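PDB 3SFW: dihydropyrimidinase from Brevibacillus agri, which probably catalyses the zinc-dependent hydrolytic ring opening of dihydropyrimidines, acting on the cyclic amide bond as an amidohydrolase-family enzyme. Local coordinates for residues 107-112 against 450-455; 117-122 against 431-436; 299-304 against 356-361. All coordinates share one frame; numbering follows the deposited sequence.

Contact 1 (107-112 against 450-455)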
loop_
_atom_site.group_PDB
_atom_site.type_symbol
_atom_site.label_atom_id
_atom_site.label_comp_id
_atom_site.label_asym_id
_atom_site.label_seq_id
_atom_site.Cartn_x
_atom_site.Cartn_y
_atom_site.Cartn_z
ATOM N N THR A 107 -36.787 -4.211 -26.733
ATOM C CA THR A 107 -37.384 -3.017 -26.136
ATOM C C THR A 107 -36.499 -1.780 -26.275
ATOM O O THR A 107 -36.974 -0.682 -26.688
ATOM C CB THR A 107 -37.707 -3.268 -24.673
ATOM O OG1 THR A 107 -38.698 -4.293 -24.607
ATOM C CG2 THR A 107 -38.262 -1.972 -24.008
ATOM N N TRP A 108 -35.208 -1.962 -26.020
ATOM C CA TRP A 108 -34.253 -0.866 -26.224
ATOM C C TRP A 108 -34.059 -0.426 -27.678
ATOM O O TRP A 108 -33.948 0.763 -27.949
ATOM C CB TRP A 108 -32.902 -1.155 -25.506
ATOM C CG TRP A 108 -32.716 -0.359 -24.266
ATOM C CD1 TRP A 108 -31.855 0.708 -24.114
ATOM C CD2 TRP A 108 -33.458 -0.457 -23.043
ATOM N NE1 TRP A 108 -32.047 1.292 -22.882
ATOM C CE2 TRP A 108 -32.990 0.586 -22.186
ATOM C CE3 TRP A 108 -34.500 -1.304 -22.583
ATOM C CZ2 TRP A 108 -33.537 0.817 -20.908
ATOM C CZ3 TRP A 108 -35.005 -1.111 -21.267
ATOM C CH2 TRP A 108 -34.503 -0.070 -20.446
ATOM N N HIS A 109 -34.026 -1.374 -28.634
ATOM C CA HIS A 109 -33.981 -0.979 -30.036
ATOM C C HIS A 109 -35.215 -0.140 -30.382
ATOM O O HIS A 109 -35.108 0.848 -31.118
ATOM C CB HIS A 109 -33.901 -2.218 -30.932
ATOM C CG HIS A 109 -32.506 -2.746 -31.106
ATOM N ND1 HIS A 109 -31.555 -2.092 -31.861
ATOM C CD2 HIS A 109 -31.870 -3.795 -30.520
ATOM C CE1 HIS A 109 -30.429 -2.794 -31.838
ATOM N NE2 HIS A 109 -30.585 -3.814 -31.008
ATOM N N GLU A 110 -36.359 -0.495 -29.802
ATOM C CA GLU A 110 -37.602 0.245 -30.119
ATOM C C GLU A 110 -37.591 1.664 -29.477
ATOM O O GLU A 110 -37.994 2.617 -30.127
ATOM C CB GLU A 110 -38.846 -0.567 -29.739
ATOM C CG GLU A 110 -40.216 0.117 -29.991
ATOM C CD GLU A 110 -40.475 0.476 -31.462
ATOM O OE1 GLU A 110 -41.361 1.330 -31.718
ATOM O OE2 GLU A 110 -39.813 -0.092 -32.363
ATOM N N LYS A 111 -36.875 1.831 -28.352
ATOM C CA LYS A 111 -36.674 3.184 -27.798
ATOM C C LYS A 111 -35.868 4.056 -28.765
ATOM O O LYS A 111 -36.086 5.270 -28.855
ATOM C CB LYS A 111 -35.952 3.152 -26.427
ATOM C CG LYS A 111 -36.681 2.514 -25.319
ATOM C CD LYS A 111 -35.786 2.543 -24.029
ATOM C CE LYS A 111 -36.468 1.842 -22.876
ATOM N NZ LYS A 111 -37.725 2.590 -22.454
ATOM N N ALA A 112 -34.866 3.471 -29.422
ATOM C CA ALA A 112 -33.952 4.261 -30.220
ATOM C C ALA A 112 -34.340 4.407 -31.705
ATOM O O ALA A 112 -34.010 5.399 -32.360
ATOM C CB ALA A 112 -32.533 3.704 -30.084
ATOM N N GLY A 450 -29.287 8.598 -36.692
ATOM C CA GLY A 450 -28.360 7.768 -35.925
ATOM C C GLY A 450 -28.569 6.303 -36.186
ATOM O O GLY A 450 -29.674 5.872 -36.533
ATOM N N ARG A 451 -27.473 5.538 -36.129
ATOM C CA ARG A 451 -27.508 4.076 -36.346
ATOM C C ARG A 451 -26.961 3.307 -35.150
ATOM O O ARG A 451 -26.085 3.787 -34.426
ATOM C CB ARG A 451 -26.694 3.658 -37.583
ATOM C CG ARG A 451 -27.202 4.350 -38.847
ATOM C CD ARG A 451 -27.043 3.476 -40.059
ATOM N NE ARG A 451 -25.657 3.398 -40.468
ATOM C CZ ARG A 451 -25.199 3.826 -41.648
ATOM N NH1 ARG A 451 -23.902 3.734 -41.920
ATOM N NH2 ARG A 451 -26.026 4.348 -42.548
ATOM N N TYR A 452 -27.492 2.104 -34.978
ATOM C CA TYR A 452 -27.044 1.201 -33.913
ATOM C C TYR A 452 -25.659 0.707 -34.278
ATOM O O TYR A 452 -25.408 0.358 -35.444
ATOM C CB TYR A 452 -28.008 -0.013 -33.796
ATOM C CG TYR A 452 -27.494 -1.050 -32.806
ATOM C CD1 TYR A 452 -27.492 -0.774 -31.434
ATOM C CD2 TYR A 452 -27.047 -2.324 -33.231
ATOM C CE1 TYR A 452 -27.005 -1.697 -30.507
ATOM C CE2 TYR A 452 -26.507 -3.228 -32.314
ATOM C CZ TYR A 452 -26.508 -2.917 -30.961
ATOM O OH TYR A 452 -26.045 -3.807 -30.039
ATOM N N VAL A 453 -24.775 0.632 -33.288
ATOM C CA VAL A 453 -23.406 0.121 -33.510
ATOM C C VAL A 453 -23.236 -1.252 -32.889
ATOM O O VAL A 453 -23.491 -1.424 -31.687
ATOM C CB VAL A 453 -22.368 1.078 -32.863
ATOM C CG1 VAL A 453 -20.925 0.543 -33.109
ATOM C CG2 VAL A 453 -22.541 2.466 -33.494
ATOM N N LYS A 454 -22.969 -2.262 -33.723
ATOM C CA LYS A 454 -22.725 -3.638 -33.225
ATOM C C LYS A 454 -21.260 -3.736 -32.834
ATOM O O LYS A 454 -20.384 -3.459 -33.662
ATOM C CB LYS A 454 -23.039 -4.700 -34.329
ATOM C CG LYS A 454 -24.532 -5.073 -34.492
ATOM C CD LYS A 454 -24.713 -6.239 -35.525
ATOM C CE LYS A 454 -25.968 -7.154 -35.267
ATOM N NZ LYS A 454 -27.190 -6.502 -34.663
ATOM N N ARG A 455 -20.988 -3.963 -31.549
ATOM C CA ARG A 455 -19.637 -3.812 -31.042
ATOM C C ARG A 455 -18.860 -5.093 -31.008
ATOM O O ARG A 455 -19.441 -6.190 -30.939
ATOM C CB ARG A 455 -19.715 -3.154 -29.653
ATOM C CG ARG A 455 -20.404 -1.765 -29.796
ATOM C CD ARG A 455 -20.587 -1.019 -28.442
ATOM N NE ARG A 455 -21.430 -1.781 -27.514
ATOM C CZ ARG A 455 -20.975 -2.368 -26.408
ATOM N NH1 ARG A 455 -21.833 -3.023 -25.608
ATOM N NH2 ARG A 455 -19.663 -2.268 -26.072
#

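Contact 2 (117-122 against 431-436)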
loop_
_atom_site.group_PDB
_atom_site.type_symbol
_atom_site.label_atom_id
_atom_site.label_comp_id
_atom_site.label_asym_id
_atom_site.label_seq_id
_atom_site.Cartn_x
_atom_site.Cartn_y
_atom_site.Cartn_z
ATOM N N VAL A 117 -30.306 10.795 -33.202
ATOM C CA VAL A 117 -29.761 11.674 -34.243
ATOM C C VAL A 117 -28.278 11.414 -34.426
ATOM O O VAL A 117 -27.696 11.863 -35.408
ATOM C CB VAL A 117 -30.000 13.163 -33.947
ATOM C CG1 VAL A 117 -31.513 13.402 -33.648
ATOM C CG2 VAL A 117 -29.153 13.655 -32.759
ATOM N N ILE A 118 -27.704 10.633 -33.508
ATOM C CA ILE A 118 -26.324 10.163 -33.666
ATOM C C ILE A 118 -26.257 8.712 -33.245
ATOM O O ILE A 118 -27.268 8.100 -32.855
ATOM C CB ILE A 118 -25.312 11.001 -32.831
ATOM C CG1 ILE A 118 -25.866 11.292 -31.453
ATOM C CG2 ILE A 118 -25.071 12.361 -33.466
ATOM C CD1 ILE A 118 -25.302 10.587 -30.375
ATOM N N ASP A 119 -25.080 8.091 -33.417
ATOM C CA ASP A 119 -24.988 6.650 -33.335
ATOM C C ASP A 119 -25.002 6.152 -31.891
ATOM O O ASP A 119 -24.655 6.902 -30.970
ATOM C CB ASP A 119 -23.736 6.151 -34.040
ATOM C CG ASP A 119 -23.852 6.271 -35.545
ATOM O OD1 ASP A 119 -24.913 6.789 -36.001
ATOM O OD2 ASP A 119 -22.924 5.868 -36.278
ATOM N N TYR A 120 -25.408 4.894 -31.695
ATOM C CA TYR A 120 -25.619 4.382 -30.326
ATOM C C TYR A 120 -25.302 2.904 -30.265
ATOM O O TYR A 120 -25.660 2.132 -31.187
ATOM C CB TYR A 120 -27.065 4.630 -29.835
ATOM C CG TYR A 120 -28.136 4.080 -30.776
ATOM C CD1 TYR A 120 -28.546 4.814 -31.913
ATOM C CD2 TYR A 120 -28.748 2.827 -30.512
ATOM C CE1 TYR A 120 -29.464 4.255 -32.851
ATOM C CE2 TYR A 120 -29.664 2.281 -31.415
ATOM C CZ TYR A 120 -30.050 3.011 -32.550
ATOM O OH TYR A 120 -30.962 2.439 -33.431
ATOM N N GLY A 121 -24.782 2.477 -29.119
ATOM C CA GLY A 121 -24.734 1.075 -28.831
ATOM C C GLY A 121 -25.485 0.844 -27.553
ATOM O O GLY A 121 -25.987 1.817 -26.919
ATOM N N PHE A 122 -25.595 -0.430 -27.162
ATOM C CA PHE A 122 -26.159 -0.774 -25.870
ATOM C C PHE A 122 -25.178 -1.594 -25.038
ATOM O O PHE A 122 -24.542 -2.520 -25.550
ATOM C CB PHE A 122 -27.453 -1.615 -26.032
ATOM C CG PHE A 122 -28.565 -0.895 -26.761
ATOM C CD1 PHE A 122 -28.860 0.462 -26.498
ATOM C CD2 PHE A 122 -29.319 -1.579 -27.713
ATOM C CE1 PHE A 122 -29.788 1.129 -27.219
ATOM C CE2 PHE A 122 -30.291 -0.890 -28.466
ATOM C CZ PHE A 122 -30.552 0.435 -28.196
ATOM N N LEU A 431 -20.198 16.667 -37.037
ATOM C CA LEU A 431 -20.539 15.712 -38.099
ATOM C C LEU A 431 -20.658 14.315 -37.520
ATOM O O LEU A 431 -19.835 13.920 -36.644
ATOM C CB LEU A 431 -19.436 15.695 -39.146
ATOM C CG LEU A 431 -19.298 17.048 -39.878
ATOM C CD1 LEU A 431 -17.842 17.512 -39.852
ATOM C CD2 LEU A 431 -19.792 16.941 -41.348
ATOM N N SER A 432 -21.624 13.566 -38.041
ATOM C CA SER A 432 -21.812 12.135 -37.708
ATOM C C SER A 432 -21.849 11.342 -39.026
ATOM O O SER A 432 -22.706 11.604 -39.867
ATOM C CB SER A 432 -23.100 11.941 -36.904
ATOM O OG SER A 432 -23.439 10.555 -36.813
ATOM N N ARG A 433 -20.887 10.444 -39.246
ATOM C CA ARG A 433 -20.789 9.733 -40.536
ATOM C C ARG A 433 -20.859 10.697 -41.737
ATOM O O ARG A 433 -21.550 10.450 -42.716
ATOM C CB ARG A 433 -21.820 8.587 -40.607
ATOM C CG ARG A 433 -21.353 7.315 -39.832
ATOM C CD ARG A 433 -22.364 6.125 -39.791
ATOM N NE ARG A 433 -23.574 6.452 -39.042
ATOM C CZ ARG A 433 -24.664 7.049 -39.542
ATOM N NH1 ARG A 433 -24.894 7.104 -40.847
ATOM N NH2 ARG A 433 -25.627 7.442 -38.699
ATOM N N GLY A 434 -20.140 11.806 -41.620
ATOM C CA GLY A 434 -19.935 12.745 -42.725
ATOM C C GLY A 434 -21.114 13.698 -42.963
ATOM O O GLY A 434 -21.041 14.554 -43.838
ATOM N N ALA A 435 -22.205 13.533 -42.217
ATOM C CA ALA A 435 -23.324 14.481 -42.322
ATOM C C ALA A 435 -23.356 15.388 -41.114
ATOM O O ALA A 435 -23.231 14.930 -39.977
ATOM C CB ALA A 435 -24.696 13.723 -42.479
ATOM N N PHE A 436 -23.653 16.666 -41.335
ATOM C CA PHE A 436 -23.764 17.592 -40.204
ATOM C C PHE A 436 -24.961 17.236 -39.348
ATOM O O PHE A 436 -26.053 16.939 -39.897
ATOM C CB PHE A 436 -23.926 19.018 -40.692
ATOM C CG PHE A 436 -22.642 19.653 -41.140
ATOM C CD1 PHE A 436 -22.376 19.796 -42.497
ATOM C CD2 PHE A 436 -21.729 20.133 -40.198
ATOM C CE1 PHE A 436 -21.166 20.362 -42.911
ATOM C CE2 PHE A 436 -20.553 20.712 -40.584
ATOM C CZ PHE A 436 -20.273 20.860 -41.937
HETATM O O HOH W 1 -26.177 10.430 -37.315
#

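Contact 3 (299-304 against 356-361)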
loop_
_atom_site.group_PDB
_atom_site.type_symbol
_atom_site.label_atom_id
_atom_site.label_comp_id
_atom_site.label_asym_id
_atom_site.label_seq_id
_atom_site.Cartn_x
_atom_site.Cartn_y
_atom_site.Cartn_z
ATOM N N VAL A 299 -7.821 13.877 -6.573
ATOM C CA VAL A 299 -7.400 12.477 -6.697
ATOM C C VAL A 299 -7.948 11.869 -8.014
ATOM O O VAL A 299 -7.224 11.159 -8.719
ATOM C CB VAL A 299 -7.837 11.653 -5.489
ATOM C CG1 VAL A 299 -7.313 10.168 -5.610
ATOM C CG2 VAL A 299 -7.263 12.259 -4.152
ATOM N N LEU A 300 -9.206 12.167 -8.352
ATOM C CA LEU A 300 -9.749 11.753 -9.687
ATOM C C LEU A 300 -8.973 12.359 -10.889
ATOM O O LEU A 300 -8.624 11.652 -11.860
ATOM C CB LEU A 300 -11.244 12.112 -9.809
ATOM C CG LEU A 300 -12.139 11.421 -8.778
ATOM C CD1 LEU A 300 -13.530 12.038 -8.864
ATOM C CD2 LEU A 300 -12.232 9.887 -8.985
ATOM N N TRP A 301 -8.660 13.650 -10.809
ATOM C CA TRP A 301 -7.923 14.291 -11.882
ATOM C C TRP A 301 -6.550 13.663 -12.001
ATOM O O TRP A 301 -6.116 13.383 -13.111
ATOM C CB TRP A 301 -7.735 15.806 -11.617
ATOM C CG TRP A 301 -8.977 16.686 -11.941
ATOM C CD1 TRP A 301 -9.679 17.502 -11.057
ATOM C CD2 TRP A 301 -9.549 16.894 -13.214
ATOM N NE1 TRP A 301 -10.666 18.188 -11.737
ATOM C CE2 TRP A 301 -10.614 17.820 -13.063
ATOM C CE3 TRP A 301 -9.265 16.393 -14.503
ATOM C CZ2 TRP A 301 -11.357 18.269 -14.141
ATOM C CZ3 TRP A 301 -10.047 16.807 -15.551
ATOM C CH2 TRP A 301 -11.058 17.750 -15.378
ATOM N N SER A 302 -5.893 13.438 -10.865
ATOM C CA SER A 302 -4.562 12.750 -10.860
ATOM C C SER A 302 -4.656 11.378 -11.528
ATOM O O SER A 302 -3.746 10.949 -12.230
ATOM C CB SER A 302 -4.078 12.544 -9.423
ATOM O OG SER A 302 -3.629 13.757 -8.875
ATOM N N ALA A 303 -5.740 10.659 -11.245
ATOM C CA ALA A 303 -5.877 9.293 -11.744
ATOM C C ALA A 303 -6.063 9.329 -13.259
ATOM O O ALA A 303 -5.558 8.460 -13.975
ATOM C CB ALA A 303 -7.106 8.590 -11.050
ATOM N N LEU A 304 -6.825 10.312 -13.757
ATOM C CA LEU A 304 -6.931 10.486 -15.239
ATOM C C LEU A 304 -5.560 10.865 -15.846
ATOM O O LEU A 304 -5.140 10.269 -16.844
ATOM C CB LEU A 304 -7.963 11.604 -15.573
ATOM C CG LEU A 304 -9.412 11.197 -15.238
ATOM C CD1 LEU A 304 -10.307 12.461 -15.391
ATOM C CD2 LEU A 304 -9.948 10.124 -16.251
ATOM N N LYS A 356 -6.570 23.900 -17.343
ATOM C CA LYS A 356 -5.949 24.068 -16.022
ATOM C C LYS A 356 -4.748 23.136 -15.847
ATOM O O LYS A 356 -4.209 23.004 -14.757
ATOM C CB LYS A 356 -6.998 23.876 -14.911
ATOM C CG LYS A 356 -8.143 24.901 -15.016
ATOM C CD LYS A 356 -9.123 24.786 -13.845
ATOM C CE LYS A 356 -9.897 26.103 -13.619
ATOM N NZ LYS A 356 -10.834 25.932 -12.451
ATOM N N GLY A 357 -4.346 22.468 -16.927
ATOM C CA GLY A 357 -3.154 21.635 -16.878
ATOM C C GLY A 357 -3.327 20.340 -16.113
ATOM O O GLY A 357 -2.338 19.666 -15.759
ATOM N N LYS A 358 -4.579 19.944 -15.864
ATOM C CA LYS A 358 -4.803 18.670 -15.175
ATOM C C LYS A 358 -4.641 17.451 -16.037
ATOM O O LYS A 358 -4.236 16.402 -15.539
ATOM C CB LYS A 358 -6.168 18.651 -14.498
ATOM C CG LYS A 358 -6.244 19.837 -13.529
ATOM C CD LYS A 358 -7.434 19.842 -12.634
ATOM C CE LYS A 358 -7.383 21.081 -11.698
ATOM N NZ LYS A 358 -8.626 21.176 -10.840
ATOM N N ILE A 359 -4.958 17.589 -17.318
ATOM C CA ILE A 359 -4.714 16.535 -18.298
ATOM C C ILE A 359 -4.220 17.258 -19.552
ATOM O O ILE A 359 -4.523 18.435 -19.711
ATOM C CB ILE A 359 -6.015 15.768 -18.670
ATOM C CG1 ILE A 359 -7.173 16.756 -18.939
ATOM C CG2 ILE A 359 -6.476 14.813 -17.516
ATOM C CD1 ILE A 359 -8.471 15.997 -19.488
ATOM N N SER A 360 -3.576 16.540 -20.490
ATOM C CA SER A 360 -3.181 17.168 -21.764
ATOM C C SER A 360 -4.340 17.195 -22.774
ATOM O O SER A 360 -5.332 16.488 -22.609
ATOM C CB SER A 360 -1.982 16.473 -22.394
ATOM O OG SER A 360 -2.318 15.193 -22.863
ATOM N N LEU A 361 -4.201 17.995 -23.832
ATOM C CA LEU A 361 -5.242 18.033 -24.858
ATOM C C LEU A 361 -5.345 16.648 -25.520
ATOM O O LEU A 361 -6.442 16.187 -25.832
ATOM C CB LEU A 361 -4.921 19.106 -25.914
ATOM C CG LEU A 361 -5.949 19.258 -27.029
ATOM C CD1 LEU A 361 -7.335 19.480 -26.461
ATOM C CD2 LEU A 361 -5.565 20.425 -27.917
#

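Contact 1 (107-112 against 450-455)
His109, on helix 101-112, sets the edge of its imidazole against the face of Tyr452, which belongs to a loop late in the chain. One residue earlier, Trp108 has Lys111 CE over one face of its indole, near the rim. At His109 itself, CE1 leads: it stands over the centre of the phenol ring, 3.5 Å from Tyr452 CG, in a T-shaped pair with centroids 4.5 Å apart and planes at 66°. The helix connects the parallel strands 86-93 and 119-124, a beta-alpha-beta crossover of the TIM-barrel fold of this family, and the loop with Tyr452 is held along strand 119-124. Tyr452 keeps CG anti to its backbone N (chi1 174°), which carries the ring out toward the helix, while its OH is hydrogen-bonded to Glu144 O. Phe122, from the strand, meets both rings and also the indole of Trp108, edge-to-face with the histidine and with Trp108. At the end of the helix, Ala112 packs on Tyr120 and Phe74.

Contact 2 (117-122 against 431-436)
The carboxylate of Asp119 and the guanidinium of Arg433 form a side-on, two-point salt bridge. Arg433 NH2 donates to Asp119 OD1 at 2.9 Å with an N-H...O angle of 165°, and Arg433 NE donates to Asp119 OD2, also at 2.9 Å. Both oxygens use their syn lone pairs, and the two planes lie only 2° apart, so the flat groups meet edge to edge and each limits the other's rotation. Arg433 reaches this position through a bend at chi3 (-66°) that turns NE and NH2 toward the aspartate. Each partner has further ties: Asp119 OD2 pairs with Lys382 and OD1 accepts from Arg451 N, while Arg433 NH1 pairs with Glu26 and NH2 also donates to Ala449 O. A leucine in place of Arg433 would probably cost Asp119 its two guanidinium donors, leaving it with Lys382 and Arg451 N, and take from Glu26 one of its positive partners.

A water makes the second polar link, donating to Val117 O and to Ser432 OG, 2.8 Å from each. Apolar contact is slight: Ile118 CG2 rests 4.0 Å from Ser432 CB.

Ser432 to Ala435 form a type I' turn, closed by Ser432 N to Ala435 O and Ala435 N to Ser432 O, a tight two-residue beta hairpin that presents the arginine from its first corner.

The hairpin joins strands 422-432 and 435-439, probably of the small beta domain that accompanies the barrel in this family, and faces the start of barrel strand 119-124. Val437 of the returning strand lies against Val117, Ile118 and Ser432, helix 74-83 brings Phe75 and Thr78 to Val117 and Ile118, and strand 86-93 runs parallel beside Asp119 and Gly121.

Contact 3 (299-304 against 356-361)
Lys358 lays its aliphatic chain over one face of the Trp301 indole, and Ile359 comes to the edge of the same ring. The lysine is extended beyond CG and crosses the ring at a slant. Its CD is 3.5 Å from the centroid of the five-membered ring and only 6° off the normal, a well-centred CH-pi contact with the pyrrole part. Nearer the backbone, Lys358 CB reaches the benzene part at Trp301 CE3, 3.8 Å away, so the chain runs from the six-membered ring toward the pyrrole end. There the ammonium passes the rim, with Lys358 NZ 3.7 Å from Trp301 NE1.

Ile359 divides its branches between two residues of helix 295-305. Its CD1 approaches the benzene edge at Trp301 CZ3, 4.3 Å away and near the ring plane. Its CG2 packs against Leu304 CB at 4.0 Å. A chi1 of 46° sends CG2 to Leu304 and CG1 the other way, and the extended chi2 (173°) carries CD1 on to the tryptophan edge, one helical turn from the leucine.

Gly357, with positive phi, is the C-prime residue of a Schellman motif that ends helix 345-354, and Ser360 is the N-cap of helix 361-376, its OG accepting from Gln363 N. The contact thus ties the short link between two helices to the flank of helix 295-305, with Leu349 of helix 345-354 and Leu268 of helix 265-269 also against the indole. A second subunit reaches the link: its Arg460 NH2 bonds to Gly357 O.

No hydrogen bond crosses between the segments. Cohesion comes from buried hydrocarbon and an aromatic face, while the lysine charge, which forms a long, weak ion pair with Asp298, lies at the border of the apolar patch.

In the fold
Contacts 1 and 2 are neighbours, with centres 12 Å apart, and share strand 119-124: Val453 N lies 2.7 Å from Tyr120 O, and Arg455 NH1 lies 2.8 Å from Phe122 O, both probable hydrogen bonds. Contact 3 stands alone, its centre 33 Å from that of contact 1, across the chain's centre, and 28 Å from that of contact 2; its nearest atoms are about 17 Å from contact 2. Strand 119-124 is two places from strand 49-59, which carries His58, while helix 243-254, packed against Val299 and Leu300 of contact 3, follows the zinc ligand His239. Contacts 1 and 2 thus lie together on one side of the chain and contact 3 at another place, none of them contributing a zinc ligand.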